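Local coordinates for protein platelet aggregation factor Sm-hPAF (Streptococcus mitis, PDB 4GWJ) that binds fucosylated glycans through this lectin domain of a toxin that probably lyses host cells by forming cholesterol-dependent pores in their membranes, at residues A[22-27]-A[46-51]. The protein carries 2 engineered substitutions. Sequence-based numbering, arbitrary orientation.
Sequences STAHGG and VTHTNF. Engineered in segment 22-27: His25 (natural residue Tyr). With NAG (2-acetamido-2-deoxy-beta-D-glucopyranose), chain B; FUC (alpha-L-fucopyranose), chain C.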
loop_
_atom_site.group_PDB
_atom_site.type_symbol
_atom_site.label_atom_id
_atom_site.label_comp_id
_atom_site.label_asym_id
_atom_site.label_seq_id
_atom_site.Cartn_x
_atom_site.Cartn_y
_atom_site.Cartn_z
ATOM N N SER A 22 -3.711 -10.770 6.954
ATOM C CA SER A 22 -3.066 -11.884 7.646
ATOM C C SER A 22 -1.566 -11.638 7.501
ATOM O O SER A 22 -1.135 -10.806 6.625
ATOM C CB SER A 22 -3.436 -13.258 7.062
ATOM O OG SER A 22 -3.096 -13.326 5.613
ATOM N N THR A 23 -0.733 -12.421 8.196
ATOM C CA THR A 23 0.680 -12.271 8.111
ATOM C C THR A 23 1.326 -13.565 7.861
ATOM O O THR A 23 0.988 -14.532 8.620
ATOM C CB THR A 23 1.294 -11.547 9.415
ATOM O OG1 THR A 23 0.630 -10.273 9.573
ATOM C CG2 THR A 23 2.806 -11.421 9.299
ATOM N N ALA A 24 2.243 -13.723 6.926
ATOM C CA ALA A 24 2.949 -14.953 6.634
ATOM C C ALA A 24 4.439 -14.653 6.460
ATOM O O ALA A 24 4.815 -13.460 6.186
ATOM C CB ALA A 24 2.439 -15.652 5.375
ATOM N N HIS A 25 5.307 -15.653 6.643
ATOM C CA HIS A 25 6.714 -15.506 6.435
ATOM C C HIS A 25 7.307 -14.322 7.187
ATOM O O HIS A 25 8.336 -13.743 6.756
ATOM C CB HIS A 25 6.990 -15.329 4.890
ATOM C CG HIS A 25 6.741 -16.597 4.148
ATOM N ND1 HIS A 25 5.772 -16.777 3.192
ATOM C CD2 HIS A 25 7.304 -17.792 4.362
ATOM C CE1 HIS A 25 5.789 -18.097 2.820
ATOM N NE2 HIS A 25 6.783 -18.671 3.471
ATOM N N GLY A 26 6.765 -13.957 8.350
ATOM C CA GLY A 26 7.285 -12.862 9.149
ATOM C C GLY A 26 7.056 -11.453 8.526
ATOM O O GLY A 26 7.639 -10.512 9.035
ATOM N N GLY A 27 6.224 -11.379 7.490
ATOM C CA GLY A 27 6.186 -10.074 6.730
ATOM C C GLY A 27 5.222 -9.038 7.306
ATOM O O GLY A 27 4.160 -8.665 6.744
ATOM N N VAL A 46 9.783 -5.888 3.398
ATOM C CA VAL A 46 8.649 -6.118 2.515
ATOM C C VAL A 46 7.607 -6.901 3.302
ATOM O O VAL A 46 7.964 -7.880 4.026
ATOM C CB VAL A 46 9.089 -6.934 1.274
ATOM C CG1 VAL A 46 7.894 -7.307 0.319
ATOM C CG2 VAL A 46 10.266 -6.172 0.478
ATOM N N THR A 47 6.356 -6.506 3.109
ATOM C CA THR A 47 5.252 -7.205 3.874
ATOM C C THR A 47 4.885 -8.540 3.195
ATOM O O THR A 47 5.308 -8.823 2.043
ATOM C CB THR A 47 3.983 -6.354 3.907
ATOM O OG1 THR A 47 3.458 -6.234 2.542
ATOM C CG2 THR A 47 4.208 -4.910 4.468
ATOM N N HIS A 48 4.067 -9.385 3.883
ATOM C CA HIS A 48 3.526 -10.595 3.235
ATOM C C HIS A 48 2.364 -11.123 3.976
ATOM O O HIS A 48 2.448 -11.279 5.232
ATOM C CB HIS A 48 4.687 -11.651 3.306
ATOM C CG HIS A 48 4.630 -12.763 2.267
ATOM N ND1 HIS A 48 3.512 -13.492 1.986
ATOM C CD2 HIS A 48 5.674 -13.219 1.444
ATOM C CE1 HIS A 48 3.844 -14.378 1.000
ATOM N NE2 HIS A 48 5.143 -14.219 0.657
ATOM N N THR A 49 1.257 -11.267 3.284
ATOM C CA THR A 49 0.060 -11.851 3.928
ATOM C C THR A 49 0.087 -13.390 3.562
ATOM O O THR A 49 0.924 -13.911 2.825
ATOM C CB THR A 49 -1.271 -11.295 3.367
ATOM O OG1 THR A 49 -1.406 -11.648 1.965
ATOM C CG2 THR A 49 -1.322 -9.721 3.416
ATOM N N ASN A 50 -0.914 -14.125 4.115
ATOM C CA ASN A 50 -1.082 -15.472 3.664
ATOM C C ASN A 50 -1.527 -15.456 2.171
ATOM O O ASN A 50 -1.971 -14.428 1.629
ATOM C CB ASN A 50 -2.251 -16.043 4.398
ATOM C CG ASN A 50 -1.881 -16.307 5.885
ATOM O OD1 ASN A 50 -0.734 -16.445 6.211
ATOM N ND2 ASN A 50 -2.904 -16.493 6.692
ATOM N N PHE A 51 -1.371 -16.602 1.530
ATOM C CA PHE A 51 -2.080 -16.836 0.236
ATOM C C PHE A 51 -3.549 -16.929 0.613
ATOM O O PHE A 51 -3.992 -17.826 1.441
ATOM C CB PHE A 51 -1.638 -18.135 -0.393
ATOM C CG PHE A 51 -0.312 -18.151 -1.029
ATOM C CD1 PHE A 51 -0.229 -18.236 -2.491
ATOM C CD2 PHE A 51 0.875 -18.089 -0.302
ATOM C CE1 PHE A 51 1.046 -18.232 -3.031
ATOM C CE2 PHE A 51 2.120 -18.000 -0.900
ATOM C CZ PHE A 51 2.207 -18.106 -2.282
HETATM C C1 NAG B . 10.216 -20.609 3.409
HETATM C C2 NAG B . 10.198 -20.046 1.974
HETATM C C3 NAG B . 11.345 -19.073 1.717
HETATM C C4 NAG B . 11.949 -18.319 2.901
HETATM C C5 NAG B . 11.933 -19.108 4.213
HETATM C C6 NAG B . 12.556 -18.426 5.398
HETATM C C7 NAG B . 8.622 -20.784 0.153
HETATM C C8 NAG B . 8.440 -21.479 -1.182
HETATM N N2 NAG B . 9.839 -20.941 0.876
HETATM O O1 NAG B . 9.074 -21.280 3.771
HETATM O O3 NAG B . 11.370 -18.311 0.498
HETATM O O4 NAG B . 13.247 -17.935 2.602
HETATM O O5 NAG B . 10.659 -19.667 4.369
HETATM O O6 NAG B . 11.852 -17.235 5.657
HETATM O O7 NAG B . 7.796 -19.985 0.620
HETATM C C1 FUC C . 9.569 -16.817 -2.371
HETATM C C2 FUC C . 8.184 -17.223 -2.910
HETATM C C3 FUC C . 7.198 -17.641 -1.834
HETATM C C4 FUC C . 7.290 -16.664 -0.670
HETATM C C5 FUC C . 8.695 -16.492 -0.122
HETATM C C6 FUC C . 8.990 -15.604 1.069
HETATM O O2 FUC C . 8.342 -18.011 -4.080
HETATM O O3 FUC C . 5.941 -17.912 -2.264
HETATM O O4 FUC C . 6.644 -15.468 -1.118
HETATM O O5 FUC C . 9.530 -15.932 -1.231
#
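His48 reaches past the turn at Ala24-Gly27 to the bound fucose, and its side chain carries much of the contact. Its CB lies against the carbonyl oxygen of Ala24, 3.4 Å from CB to O. CG stands anti to the backbone N (chi1 -157°), which carries the imidazole out along the turn toward the sugar. ND1 donates to Thr49 O at 2.8 Å, with the acceptor in the ring plane; this bond fixes the rotation of the ring and turns the other ring nitrogen, NE2, to the ligand. There NE2 meets FUC O4 at 2.6 Å in a nearly straight hydrogen bond, at the ring edge. Over one face of His48 comes ND1 of His25, an engineered residue that is Tyr in the natural sequence. The two rings form an edge-to-face pair, His25 supplying the edge, with planes at 62°. His25 in turn has the fucose methyl C6 over one of its own faces, and its NE2 makes a weak hydrogen bond to NAG O1. Behind the rings, backbone bonds hold the loops together: Ala24 N to His48 O and His48 N to Gly27 O, each 3.0 Å. Ser22 OG accepts from Asn50 N at 2.8 Å and is also hydrogen-bonded to Glu52 OE2, while the Asn50 amide leans over Ser22 CB. A type I' turn, closed by Gly27 N to Ala24 O, presents His25 to the glycan. Arg75 and Arg83 are hydrogen-bonded to the same fucose, in the sugar pocket of the F-type lectin fold. Both segments belong to the long connection between strands 17-20 and 56-61, at the loop end of the beta-sandwich; Thr47 and Thr49 make backbone hydrogen bonds with Leu138 and Leu136, at and just before the start of strand 138-145.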